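Local atomic coordinates of acetylxylan esterase A (Aspergillus awamori, PDB entry 5X6S), a protein that removes acetyl side groups from the backbone of acetylated xylans, helping to break down this major plant cell-wall polysaccharide. Residues Asn234-Asn239 / Gln250-Thr255; Met194-Gly199 / Gln208-Thr213; Val17-Tyr22 / Thr100-Lys105; Ala138-Ser143 / Glu270-Ala275; Met128-Pro133 / Glu181-Gly186. All blocks are in the same frame, centred on the assembly; numbering follows the deposited sequence.

Contact 1 of 5, residues Asn234-Asn239 / Gln250-Thr255; sequences NTPQTN and QGIFAT
Pro236 and Ile252 meet through one atom each: CD of the proline ring lies 3.7 Å from the branch methyl CG2 of Ile252, the two side chains running at a slant to one another. Ile252 offers that methyl because CG2 stands anti to its backbone N, with CG1 beside the N (chi1 -59°). The peptide bond before Pro236 is cis, which folds the loop back on itself, and Asn234 OD1 closes the turn by taking the N-H of Asn239 at 3.0 Å, in the carbonyl plane. At the far end the backbone takes over: Thr255 N donates to Asn239 O over 2.9 Å. A water lies 2.7 Å from Thr255 OG1; it donates to Phe253 O at 2.6 Å and only weakly to Asn239 O. Asn239 and Thr255 are exposed, and Asn239 CB packs beside Thr255 O. The loop 234-239, leading from strand 230-232 into strand 240-246, thus folds beside strand 249-254 in the antiparallel end of the mixed sheet of an alpha/beta-hydrolase.

Contact 2 of 5, residues Met194-Gly199 / Gln208-Thr213; sequences MQIYHG and QNYYET
The Tyr210 ring receives Ile196 O at its edge, near the ring plane, with CE1 3.4 Å from that oxygen; the Tyr211 ring reaches the same ring's edge from within the helix. Tyr211, in turn, has CD2 of Tyr210 over the centre of one face. One face of the His198 imidazole carries the backbone N of Tyr210, displaced toward the rim, while Asn209 CB approaches obliquely. The CB atoms of His198 and Tyr210 also pack tightly, 3.5 Å apart, their side chains passing alongside in opposing senses. With CG anti to the backbone N (chi1 167°), the tyrosine ring is carried toward the strand and its CD1 comes 3.9 Å from Ile196 CG2. One turn later Thr213 CG2 packs 3.8 Å from Ile196 CD1, while its OG1 turns back to Asn209 O at 2.8 Å; that carbonyl also takes Thr213 N from the opposite face. His198 NE2 is bonded to Leu205 O. Helix residues 208-213 run nearly antiparallel to strand residues 194-199, at 164° between the two short axes. Strands 138-142 and 249-254 flank that strand in the sheet, and helix 120-131 touches Ile196 and Thr213 through Asn126.

Contact 3 of 5, residues Val17-Tyr22 / Thr100-Lys105; sequences VGMYIY and TWTISK
Met19 is the first residue of the strand to reach the helix, with its chain extended: CG is anti to the backbone N (chi1 175°) and every later torsion is also anti. This carries CE to 3.2 Å from Thr102 OG1 and 3.7 Å from Trp101 CE3. The sulfur follows as a Met-aromatic contact, SD lying 5.3 Å from the centroid of the six-membered ring of Trp101 and 39° off its normal. Two residues on, Ile21 also points toward the helix and brings CD1 to the edge of the indole, near its plane, 4.3 Å from CZ3. Its branch methyl CG2 faces the Thr102 hydroxyl more loosely. That hydroxyl is itself bonded to Met98 O, one turn earlier in the helix, so Met19 meets an already bonded oxygen. Trp101 also packs on Ser104 of the second subunit. Helix 91-106 thus covers strand 18-23, the axes of residues 100-105 and 18-22 lying at 38°, a layer of helix on sheet near one margin of the alpha/beta-hydrolase fold.

Contact 4 of 5, residues Ala138-Ser143 / Glu270-Ala275; sequences AATVYS and EWFGFA
In Trp271 and Phe272 the rings leave the helix differently: CG of Trp271 lies opposite the backbone N (chi1 176°), whereas Phe272 turns CG anti to the carbonyl carbon (chi1 -62°); from adjacent helical positions the two rings therefore both arrive at Thr140. The threonine OG1 lies 3.2 Å from Trp271 CD1 and 3.5 Å from Phe272 CE1. Its side chain runs aslant to the indole and at about a right angle to the Phe272 side chain. This hydroxyl, touched by a carbon of each ring, is bonded to Gln195 OE1 on the adjoining strand. Trp271 NE1 donates to Ala139 O at 3.1 Å. The bond is bent, 137° at the hydrogen, and the nitrogen lies above the carbonyl plane, away from a lone-pair direction. Ala138 packs its CB 3.7 Å from Trp271 NE1 and 4.3 Å from Phe272 CD1, filling in beside both rings. Beyond the two segments, Arg193 makes a cation-pi contact with Trp271, and Phe114 stacks on Phe272. Gly273, with positive phi, ends the helix immediately after the rings, and the chain finishes two residues later. The C-terminal helix 265-272 is thereby seated on strand 138-142 in the central parallel part of the sheet, the helix-on-sheet layering of an alpha/beta-hydrolase.

Contact 5 of 5, residues Met128-Pro133 / Glu181-Gly186; sequences MAATYP and EAMYSG
Ala130 and Thr131, at the end of helix 120-131, form the tight side of this contact with Met183. The sulfur of Met183 lies 3.7 Å from Ala130 CB, and the methionine CB lies 3.9 Å from Thr131 CG2. Met183 starts toward the helix and then leads away along an extended chain; CB and SD make the contacts. Thr131 sets its methyl anti to the carbonyl carbon and its OG1 between N and C (chi1 49°), from where the hydroxyl is bonded to Val127 O, one turn back; the methyl is thereby left facing Met183. The looser side belongs to Tyr184. Its ring edge meets Pro133 CG 4.1 Å from CD2, near the ring plane, and the same CD2 stands 4.1 Å from Thr131 O, which accepts from His86 ND1. Here the residue is partly exposed, its ring stacks with His86 and Tyr187, and its hydroxyl bonds to Ser111 OG of the second subunit. Past it the chain turns outward through Ser185 to Gly186, whose N donates to Glu181 OE2 over 2.8 Å on the syn side of the carboxylate, closing the exposed turn. No hydrogen bond crosses between the segments: they cohere by apolar and van der Waals packing, while several polar atoms, the Thr131 hydroxyl and carbonyl and the Tyr184 hydroxyl among them, depend on neighbours such as His86 and the second subunit.

Overall arrangement
Contacts 2, 3, 4 and 5 are buried, whereas contact 1 is partly exposed and adds a water to its backbone bond. Contacts 1, 2 and 4 hold adjoining strands of one sheet: Ile252 N probably bonds to Ile196 O, and Tyr197 N to Val141 O. Contact 3 reaches the same sheet on the opposite side of the chain's centre from contacts 1 and 2, about 28 Å from contact 2 between centres. Contact 5 joins the end of helix 120-131 to the turn that follows helix 173-182 and touches contact 2 where Ala129 meets Met194. Contacts 2, 3 and 5 have no hydrogen bond between their segments; contact 4 adds an indole N-H. Contacts 3 and 5 also reach the second subunit.

Contact 1 of 5, residues Asn234-Asn239 / Gln250-Thr255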
# COMPACT_ATOMS: atom_id res chain seq x y z
N ASN A 234 27.39 3.09 -19.62
CA ASN A 234 26.59 3.32 -20.85
C ASN A 234 25.19 2.68 -20.76
O ASN A 234 24.74 1.99 -21.68
CB ASN A 234 27.37 2.82 -22.11
CG ASN A 234 28.67 3.57 -22.30
OD1 ASN A 234 28.70 4.82 -22.28
ND2 ASN A 234 29.77 2.81 -22.41
N THR A 235 24.56 2.87 -19.61
CA THR A 235 23.29 2.25 -19.29
C THR A 235 22.40 3.34 -18.65
O THR A 235 22.80 3.94 -17.67
CB THR A 235 23.51 1.08 -18.31
OG1 THR A 235 24.35 0.07 -18.90
CG2 THR A 235 22.17 0.43 -17.88
N PRO A 236 21.21 3.64 -19.22
CA PRO A 236 20.54 2.98 -20.36
C PRO A 236 21.09 3.33 -21.75
O PRO A 236 20.64 2.73 -22.72
CB PRO A 236 19.08 3.47 -20.24
CG PRO A 236 19.26 4.84 -19.69
CD PRO A 236 20.40 4.76 -18.70
N GLN A 237 22.04 4.26 -21.86
CA GLN A 237 22.63 4.63 -23.19
C GLN A 237 24.02 5.22 -22.98
O GLN A 237 24.43 5.45 -21.84
CB GLN A 237 21.77 5.67 -23.92
CG GLN A 237 21.86 7.10 -23.36
CD GLN A 237 20.75 8.00 -23.86
OE1 GLN A 237 19.61 7.77 -23.52
NE2 GLN A 237 21.07 9.02 -24.61
N THR A 238 24.70 5.55 -24.09
CA THR A 238 26.04 6.11 -24.07
C THR A 238 26.10 7.31 -23.15
O THR A 238 25.25 8.21 -23.22
CB THR A 238 26.50 6.50 -25.50
OG1 THR A 238 26.45 5.32 -26.30
CG2 THR A 238 27.91 7.10 -25.52
N ASN A 239 27.10 7.30 -22.26
CA ASN A 239 27.40 8.38 -21.36
C ASN A 239 26.43 8.54 -20.19
O ASN A 239 26.55 9.48 -19.41
CB ASN A 239 27.58 9.69 -22.10
CG ASN A 239 28.90 9.73 -22.88
OD1 ASN A 239 29.88 9.07 -22.51
ND2 ASN A 239 28.91 10.49 -23.95
N GLN A 250 18.21 2.97 -7.36
CA GLN A 250 19.23 3.13 -8.36
C GLN A 250 19.36 4.57 -8.83
O GLN A 250 18.38 5.33 -8.83
CB GLN A 250 19.06 2.14 -9.48
CG GLN A 250 17.89 2.36 -10.38
CD GLN A 250 17.76 1.35 -11.49
OE1 GLN A 250 17.73 1.71 -12.64
NE2 GLN A 250 17.60 0.12 -11.14
N GLY A 251 20.58 4.96 -9.19
CA GLY A 251 20.83 6.30 -9.65
C GLY A 251 21.35 6.21 -11.09
O GLY A 251 22.08 5.26 -11.42
N ILE A 252 20.99 7.18 -11.91
CA ILE A 252 21.43 7.21 -13.32
C ILE A 252 21.99 8.60 -13.57
O ILE A 252 21.27 9.59 -13.56
CB ILE A 252 20.29 6.81 -14.31
CG1 ILE A 252 19.81 5.41 -13.97
CG2 ILE A 252 20.77 6.90 -15.76
CD1 ILE A 252 18.39 5.14 -14.20
N PHE A 253 23.32 8.68 -13.70
CA PHE A 253 23.98 9.97 -13.90
C PHE A 253 24.32 10.10 -15.39
O PHE A 253 25.04 9.26 -15.93
CB PHE A 253 25.26 10.09 -13.04
CG PHE A 253 25.74 11.49 -12.84
CD1 PHE A 253 24.96 12.43 -12.16
CD2 PHE A 253 27.03 11.88 -13.25
CE1 PHE A 253 25.44 13.71 -11.91
CE2 PHE A 253 27.51 13.18 -13.04
CZ PHE A 253 26.72 14.11 -12.37
N ALA A 254 23.79 11.16 -16.01
CA ALA A 254 23.94 11.42 -17.46
C ALA A 254 25.03 12.48 -17.73
O ALA A 254 24.83 13.67 -17.61
CB ALA A 254 22.61 11.90 -18.04
N THR A 255 26.22 12.00 -18.09
CA THR A 255 27.32 12.91 -18.39
C THR A 255 27.08 13.67 -19.68
O THR A 255 26.72 13.08 -20.71
CB THR A 255 28.68 12.14 -18.45
OG1 THR A 255 28.91 11.52 -17.18
CG2 THR A 255 29.84 13.07 -18.79
O HOH W 1 27.67 9.28 -16.19

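Contact 2 of 5, residues Met194-Gly199 / Gln208-Thr213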
# COMPACT_ATOMS: atom_id res chain seq x y z
N MET A 194 13.08 3.69 -5.67
CA MET A 194 13.45 4.96 -6.23
C MET A 194 14.47 4.84 -7.36
O MET A 194 15.49 4.17 -7.21
CB MET A 194 14.02 5.88 -5.16
CG MET A 194 13.16 6.12 -3.95
SD MET A 194 11.51 6.81 -4.39
CE MET A 194 12.00 8.38 -5.01
N GLN A 195 14.22 5.54 -8.46
CA GLN A 195 15.15 5.66 -9.58
C GLN A 195 15.37 7.12 -9.85
O GLN A 195 14.40 7.87 -10.15
CB GLN A 195 14.57 4.98 -10.82
CG GLN A 195 15.43 5.05 -12.04
CD GLN A 195 14.76 4.37 -13.23
OE1 GLN A 195 13.69 4.82 -13.71
NE2 GLN A 195 15.33 3.26 -13.68
N ILE A 196 16.62 7.56 -9.73
CA ILE A 196 17.01 8.97 -9.74
C ILE A 196 17.91 9.29 -10.95
O ILE A 196 19.05 8.79 -11.01
CB ILE A 196 17.76 9.34 -8.43
CG1 ILE A 196 17.03 8.80 -7.21
CG2 ILE A 196 18.11 10.85 -8.36
CD1 ILE A 196 15.59 9.31 -7.00
N TYR A 197 17.44 10.11 -11.88
CA TYR A 197 18.23 10.60 -13.00
C TYR A 197 18.71 12.02 -12.74
O TYR A 197 18.00 12.84 -12.19
CB TYR A 197 17.41 10.67 -14.29
CG TYR A 197 17.01 9.36 -14.95
CD1 TYR A 197 15.87 8.64 -14.55
CD2 TYR A 197 17.74 8.87 -16.03
CE1 TYR A 197 15.49 7.46 -15.22
CE2 TYR A 197 17.34 7.71 -16.72
CZ TYR A 197 16.23 7.01 -16.32
OH TYR A 197 15.87 5.88 -17.03
N HIS A 198 19.89 12.36 -13.24
CA HIS A 198 20.38 13.74 -13.18
C HIS A 198 21.46 13.91 -14.24
O HIS A 198 22.15 12.95 -14.57
CB HIS A 198 20.93 14.09 -11.79
CG HIS A 198 20.69 15.51 -11.37
ND1 HIS A 198 19.73 15.84 -10.44
CD2 HIS A 198 21.21 16.68 -11.79
CE1 HIS A 198 19.66 17.15 -10.31
NE2 HIS A 198 20.57 17.69 -11.11
N GLY A 199 21.61 15.12 -14.74
CA GLY A 199 22.66 15.42 -15.74
C GLY A 199 23.87 16.11 -15.11
O GLY A 199 23.71 16.95 -14.22
N GLN A 208 25.19 18.17 -7.55
CA GLN A 208 25.38 17.74 -6.16
C GLN A 208 24.06 17.12 -5.60
O GLN A 208 24.08 16.09 -4.87
CB GLN A 208 25.82 18.91 -5.23
CG GLN A 208 26.13 18.42 -3.81
CD GLN A 208 27.31 17.50 -3.78
OE1 GLN A 208 28.31 17.78 -4.44
NE2 GLN A 208 27.22 16.42 -3.07
N ASN A 209 22.95 17.73 -6.02
CA ASN A 209 21.62 17.27 -5.68
C ASN A 209 21.34 15.86 -6.10
O ASN A 209 20.57 15.16 -5.45
CB ASN A 209 20.57 18.21 -6.25
CG ASN A 209 20.59 19.55 -5.58
OD1 ASN A 209 20.42 19.65 -4.36
ND2 ASN A 209 20.73 20.60 -6.38
N TYR A 210 21.98 15.38 -7.17
CA TYR A 210 21.87 13.98 -7.47
C TYR A 210 22.44 13.16 -6.35
O TYR A 210 21.86 12.16 -5.92
CB TYR A 210 22.59 13.63 -8.80
CG TYR A 210 22.80 12.17 -9.06
CD1 TYR A 210 21.78 11.38 -9.58
CD2 TYR A 210 24.04 11.57 -8.85
CE1 TYR A 210 21.97 10.04 -9.82
CE2 TYR A 210 24.25 10.23 -9.11
CZ TYR A 210 23.22 9.47 -9.59
OH TYR A 210 23.41 8.11 -9.85
N TYR A 211 23.61 13.56 -5.88
CA TYR A 211 24.28 12.73 -4.85
C TYR A 211 23.54 12.83 -3.52
O TYR A 211 23.42 11.85 -2.82
CB TYR A 211 25.76 13.13 -4.72
CG TYR A 211 26.51 12.83 -6.01
CD1 TYR A 211 26.85 11.54 -6.36
CD2 TYR A 211 26.77 13.85 -6.93
CE1 TYR A 211 27.53 11.27 -7.56
CE2 TYR A 211 27.41 13.59 -8.13
CZ TYR A 211 27.76 12.30 -8.44
OH TYR A 211 28.38 12.04 -9.65
N GLU A 212 23.05 14.02 -3.21
CA GLU A 212 22.25 14.25 -1.97
C GLU A 212 20.98 13.41 -1.96
O GLU A 212 20.58 12.89 -0.96
CB GLU A 212 21.92 15.71 -1.81
CG GLU A 212 23.17 16.58 -1.65
CD GLU A 212 24.16 15.99 -0.62
OE1 GLU A 212 23.84 15.96 0.60
OE2 GLU A 212 25.24 15.52 -1.05
N THR A 213 20.37 13.23 -3.12
CA THR A 213 19.17 12.38 -3.25
C THR A 213 19.48 10.91 -3.09
O THR A 213 18.73 10.16 -2.44
CB THR A 213 18.45 12.65 -4.61
OG1 THR A 213 18.11 14.06 -4.72
CG2 THR A 213 17.20 11.82 -4.72

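Contact 3 of 5, residues Val17-Tyr22 / Thr100-Lys105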
# COMPACT_ATOMS: atom_id res chain seq x y z
N VAL A 17 -5.05 22.37 -6.14
CA VAL A 17 -4.31 21.73 -7.21
C VAL A 17 -5.29 21.22 -8.28
O VAL A 17 -6.35 20.68 -7.92
CB VAL A 17 -3.45 20.56 -6.64
CG1 VAL A 17 -2.55 19.96 -7.68
CG2 VAL A 17 -2.66 21.03 -5.43
N GLY A 18 -4.95 21.34 -9.57
CA GLY A 18 -5.79 20.73 -10.64
C GLY A 18 -5.51 19.24 -10.84
O GLY A 18 -4.39 18.80 -10.62
N MET A 19 -6.51 18.48 -11.27
CA MET A 19 -6.33 17.09 -11.56
C MET A 19 -6.80 16.79 -12.97
O MET A 19 -7.95 17.09 -13.30
CB MET A 19 -7.12 16.21 -10.59
CG MET A 19 -7.06 14.76 -10.92
SD MET A 19 -7.97 13.74 -9.78
CE MET A 19 -7.86 12.14 -10.57
N TYR A 20 -5.92 16.26 -13.79
CA TYR A 20 -6.28 15.80 -15.14
C TYR A 20 -5.86 14.37 -15.28
O TYR A 20 -4.76 13.99 -14.85
CB TYR A 20 -5.64 16.64 -16.24
CG TYR A 20 -6.01 18.12 -16.17
CD1 TYR A 20 -5.40 18.96 -15.27
CD2 TYR A 20 -7.00 18.64 -16.97
CE1 TYR A 20 -5.69 20.32 -15.21
CE2 TYR A 20 -7.33 20.00 -16.92
CZ TYR A 20 -6.67 20.83 -16.03
OH TYR A 20 -7.01 22.14 -15.92
N ILE A 21 -6.70 13.55 -15.90
CA ILE A 21 -6.34 12.15 -16.16
C ILE A 21 -6.46 11.75 -17.61
O ILE A 21 -7.36 12.21 -18.34
CB ILE A 21 -7.16 11.16 -15.31
CG1 ILE A 21 -8.65 11.24 -15.62
CG2 ILE A 21 -6.97 11.47 -13.85
CD1 ILE A 21 -9.42 10.11 -14.90
N TYR A 22 -5.53 10.92 -18.06
CA TYR A 22 -5.67 10.28 -19.34
C TYR A 22 -6.10 8.84 -19.11
O TYR A 22 -5.34 8.04 -18.55
CB TYR A 22 -4.40 10.32 -20.18
CG TYR A 22 -4.61 9.70 -21.55
CD1 TYR A 22 -5.16 10.43 -22.61
CD2 TYR A 22 -4.28 8.39 -21.81
CE1 TYR A 22 -5.38 9.83 -23.88
CE2 TYR A 22 -4.47 7.80 -23.05
CZ TYR A 22 -5.03 8.54 -24.09
OH TYR A 22 -5.20 7.95 -25.33
N THR A 100 -6.09 8.13 -4.79
CA THR A 100 -7.05 7.26 -4.17
C THR A 100 -8.40 7.35 -4.87
O THR A 100 -9.09 6.32 -4.98
CB THR A 100 -7.18 7.54 -2.66
OG1 THR A 100 -7.70 8.87 -2.48
CG2 THR A 100 -5.80 7.34 -1.94
N TRP A 101 -8.75 8.53 -5.37
CA TRP A 101 -9.99 8.74 -6.13
C TRP A 101 -9.97 7.87 -7.39
O TRP A 101 -10.96 7.20 -7.71
CB TRP A 101 -10.17 10.20 -6.55
CG TRP A 101 -11.46 10.49 -7.28
CD1 TRP A 101 -12.69 10.78 -6.73
CD2 TRP A 101 -11.65 10.42 -8.68
NE1 TRP A 101 -13.62 10.94 -7.71
CE2 TRP A 101 -13.01 10.73 -8.93
CE3 TRP A 101 -10.81 10.14 -9.76
CZ2 TRP A 101 -13.54 10.77 -10.21
CZ3 TRP A 101 -11.32 10.20 -11.02
CH2 TRP A 101 -12.69 10.49 -11.24
N THR A 102 -8.83 7.86 -8.08
CA THR A 102 -8.68 7.14 -9.33
C THR A 102 -8.70 5.61 -9.08
O THR A 102 -9.34 4.86 -9.86
CB THR A 102 -7.36 7.54 -10.04
OG1 THR A 102 -7.36 8.96 -10.28
CG2 THR A 102 -7.17 6.78 -11.37
N ILE A 103 -8.06 5.17 -7.99
CA ILE A 103 -8.10 3.74 -7.63
C ILE A 103 -9.54 3.28 -7.53
O ILE A 103 -9.96 2.27 -8.18
CB ILE A 103 -7.34 3.41 -6.33
CG1 ILE A 103 -5.81 3.58 -6.56
CG2 ILE A 103 -7.67 1.96 -5.89
CD1 ILE A 103 -4.98 3.63 -5.28
N SER A 104 -10.32 3.99 -6.74
CA SER A 104 -11.72 3.59 -6.58
C SER A 104 -12.56 3.79 -7.83
O SER A 104 -13.34 2.89 -8.21
CB SER A 104 -12.34 4.32 -5.40
OG SER A 104 -13.70 3.94 -5.30
N LYS A 105 -12.45 4.93 -8.49
CA LYS A 105 -13.33 5.22 -9.62
C LYS A 105 -13.13 4.21 -10.77
O LYS A 105 -14.12 3.77 -11.41
CB LYS A 105 -13.19 6.65 -10.12
CG LYS A 105 -13.97 6.96 -11.40
CD LYS A 105 -15.41 7.43 -11.13
CE LYS A 105 -16.14 7.80 -12.44
NZ LYS A 105 -15.56 9.02 -13.11

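Contact 4 of 5, residues Ala138-Ser143 / Glu270-Ala275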
# COMPACT_ATOMS: atom_id res chain seq x y z
N ALA A 138 6.86 2.38 -6.93
CA ALA A 138 8.16 2.86 -7.47
C ALA A 138 7.98 4.25 -7.98
O ALA A 138 6.82 4.67 -8.26
CB ALA A 138 8.68 1.96 -8.60
N ALA A 139 9.09 4.97 -8.10
CA ALA A 139 9.13 6.35 -8.53
C ALA A 139 10.33 6.57 -9.40
O ALA A 139 11.39 5.95 -9.12
CB ALA A 139 9.24 7.28 -7.36
N THR A 140 10.20 7.47 -10.38
CA THR A 140 11.35 7.86 -11.26
C THR A 140 11.48 9.36 -11.19
O THR A 140 10.52 10.09 -11.48
CB THR A 140 11.19 7.31 -12.73
OG1 THR A 140 11.19 5.87 -12.73
CG2 THR A 140 12.33 7.80 -13.66
N VAL A 141 12.66 9.84 -10.86
CA VAL A 141 12.96 11.24 -10.65
C VAL A 141 13.86 11.74 -11.79
O VAL A 141 15.01 11.23 -11.96
CB VAL A 141 13.63 11.47 -9.26
CG1 VAL A 141 14.00 12.89 -8.99
CG2 VAL A 141 12.73 10.93 -8.13
N TYR A 142 13.33 12.66 -12.59
CA TYR A 142 14.10 13.33 -13.67
C TYR A 142 14.59 14.73 -13.25
O TYR A 142 13.89 15.74 -13.39
CB TYR A 142 13.31 13.40 -15.00
CG TYR A 142 13.16 12.08 -15.67
CD1 TYR A 142 14.25 11.50 -16.35
CD2 TYR A 142 11.97 11.36 -15.62
CE1 TYR A 142 14.14 10.26 -16.93
CE2 TYR A 142 11.86 10.08 -16.24
CZ TYR A 142 12.95 9.57 -16.90
OH TYR A 142 12.91 8.36 -17.52
N SER A 143 15.83 14.79 -12.71
CA SER A 143 16.45 16.10 -12.38
C SER A 143 15.68 16.89 -11.33
O SER A 143 15.05 17.92 -11.63
CB SER A 143 16.65 16.95 -13.63
OG SER A 143 17.28 16.20 -14.68
N GLU A 270 9.95 -0.34 -17.58
CA GLU A 270 10.76 -1.44 -17.07
C GLU A 270 10.95 -1.28 -15.55
O GLU A 270 10.79 -2.23 -14.82
CB GLU A 270 12.11 -1.46 -17.76
CG GLU A 270 12.03 -2.00 -19.17
CD GLU A 270 13.35 -1.87 -19.95
OE1 GLU A 270 14.43 -1.72 -19.33
OE2 GLU A 270 13.28 -1.88 -21.19
N TRP A 271 11.24 -0.05 -15.10
CA TRP A 271 11.46 0.20 -13.67
C TRP A 271 10.17 -0.04 -12.90
O TRP A 271 10.14 -0.67 -11.82
CB TRP A 271 11.95 1.63 -13.45
CG TRP A 271 12.12 2.02 -12.01
CD1 TRP A 271 11.47 2.99 -11.34
CD2 TRP A 271 12.99 1.38 -11.06
NE1 TRP A 271 11.90 3.04 -10.05
CE2 TRP A 271 12.84 2.06 -9.85
CE3 TRP A 271 13.92 0.32 -11.13
CZ2 TRP A 271 13.57 1.72 -8.71
CZ3 TRP A 271 14.64 -0.01 -9.96
CH2 TRP A 271 14.45 0.68 -8.80
N PHE A 272 9.07 0.45 -13.46
CA PHE A 272 7.76 0.29 -12.85
C PHE A 272 7.35 -1.15 -12.86
O PHE A 272 6.75 -1.59 -11.91
CB PHE A 272 6.70 1.12 -13.56
CG PHE A 272 6.92 2.59 -13.52
CD1 PHE A 272 7.81 3.16 -12.66
CD2 PHE A 272 6.17 3.43 -14.36
CE1 PHE A 272 8.01 4.51 -12.65
CE2 PHE A 272 6.34 4.80 -14.36
CZ PHE A 272 7.27 5.36 -13.48
N GLY A 273 7.65 -1.89 -13.93
CA GLY A 273 7.29 -3.30 -14.06
C GLY A 273 6.22 -3.58 -15.09
O GLY A 273 5.79 -4.72 -15.27
N PHE A 274 5.77 -2.53 -15.79
CA PHE A 274 4.78 -2.76 -16.85
C PHE A 274 5.42 -3.57 -17.97
O PHE A 274 4.75 -4.43 -18.55
CB PHE A 274 4.20 -1.48 -17.43
CG PHE A 274 3.30 -0.72 -16.46
CD1 PHE A 274 2.09 -1.26 -16.06
CD2 PHE A 274 3.68 0.52 -15.96
CE1 PHE A 274 1.25 -0.55 -15.17
CE2 PHE A 274 2.87 1.22 -15.07
CZ PHE A 274 1.64 0.68 -14.68
N ALA A 275 6.71 -3.31 -18.21
CA ALA A 275 7.47 -4.02 -19.24
C ALA A 275 8.42 -5.02 -18.58
O ALA A 275 8.31 -6.25 -18.84
CB ALA A 275 8.25 -3.05 -20.09
OXT ALA A 275 9.31 -4.63 -17.77

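Contact 5 of 5, residues Met128-Pro133 / Glu181-Gly186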
# COMPACT_ATOMS: atom_id res chain seq x y z
N MET A 128 6.56 13.23 -2.63
CA MET A 128 5.45 12.23 -2.61
C MET A 128 5.92 10.90 -2.05
O MET A 128 5.20 10.23 -1.32
CB MET A 128 4.88 12.00 -4.01
CG MET A 128 4.09 13.19 -4.62
SD MET A 128 2.75 13.80 -3.56
CE MET A 128 1.83 12.27 -3.32
N ALA A 129 7.13 10.48 -2.43
CA ALA A 129 7.69 9.24 -1.91
C ALA A 129 7.82 9.28 -0.37
O ALA A 129 7.62 8.28 0.30
CB ALA A 129 9.04 8.96 -2.56
N ALA A 130 8.21 10.42 0.16
CA ALA A 130 8.43 10.62 1.59
C ALA A 130 7.16 10.87 2.39
O ALA A 130 7.06 10.45 3.56
CB ALA A 130 9.37 11.79 1.78
N THR A 131 6.20 11.57 1.80
CA THR A 131 4.99 11.98 2.54
C THR A 131 3.86 10.94 2.42
O THR A 131 3.12 10.75 3.37
CB THR A 131 4.45 13.35 2.09
OG1 THR A 131 4.37 13.40 0.65
CG2 THR A 131 5.34 14.51 2.60
N TYR A 132 3.71 10.30 1.24
CA TYR A 132 2.72 9.23 0.98
C TYR A 132 3.38 7.92 0.48
O TYR A 132 2.99 7.36 -0.53
CB TYR A 132 1.55 9.75 0.07
CG TYR A 132 0.97 10.97 0.68
CD1 TYR A 132 -0.09 10.87 1.60
CD2 TYR A 132 1.54 12.23 0.47
CE1 TYR A 132 -0.57 11.99 2.23
CE2 TYR A 132 1.05 13.36 1.10
CZ TYR A 132 0.00 13.22 2.01
OH TYR A 132 -0.45 14.33 2.67
N PRO A 133 4.44 7.43 1.20
CA PRO A 133 5.14 6.21 0.74
C PRO A 133 4.22 5.01 0.49
O PRO A 133 4.47 4.23 -0.43
CB PRO A 133 6.11 5.90 1.90
CG PRO A 133 5.49 6.58 3.10
CD PRO A 133 4.94 7.86 2.52
N GLU A 181 12.25 10.65 6.87
CA GLU A 181 11.48 9.93 7.87
C GLU A 181 10.51 10.89 8.59
O GLU A 181 9.37 10.51 8.89
CB GLU A 181 12.42 9.23 8.85
CG GLU A 181 11.76 8.18 9.77
CD GLU A 181 10.93 8.76 10.96
OE1 GLU A 181 11.20 9.93 11.38
OE2 GLU A 181 10.03 8.03 11.47
N ALA A 182 10.97 12.11 8.87
CA ALA A 182 10.19 13.06 9.63
C ALA A 182 8.91 13.51 8.88
O ALA A 182 7.96 14.03 9.48
CB ALA A 182 11.05 14.27 9.95
N MET A 183 8.91 13.31 7.55
CA MET A 183 7.74 13.67 6.73
C MET A 183 6.57 12.71 6.98
O MET A 183 5.43 13.05 6.67
CB MET A 183 8.13 13.69 5.26
CG MET A 183 9.27 14.66 5.01
SD MET A 183 9.45 15.15 3.30
CE MET A 183 10.79 16.30 3.50
N TYR A 184 6.84 11.50 7.42
CA TYR A 184 5.81 10.64 7.97
C TYR A 184 6.39 9.97 9.22
O TYR A 184 6.77 8.78 9.16
CB TYR A 184 5.32 9.60 6.94
CG TYR A 184 4.10 8.81 7.33
CD1 TYR A 184 3.55 8.89 8.60
CD2 TYR A 184 3.45 7.97 6.40
CE1 TYR A 184 2.42 8.17 8.94
CE2 TYR A 184 2.36 7.22 6.74
CZ TYR A 184 1.84 7.30 8.01
OH TYR A 184 0.74 6.53 8.38
N SER A 185 6.45 10.67 10.35
CA SER A 185 7.17 10.06 11.49
C SER A 185 6.52 8.80 12.01
O SER A 185 5.28 8.70 12.11
CB SER A 185 7.55 11.01 12.64
OG SER A 185 6.43 11.57 13.21
N GLY A 186 7.37 7.82 12.28
CA GLY A 186 6.91 6.55 12.82
C GLY A 186 6.52 5.54 11.77
O GLY A 186 6.29 4.37 12.08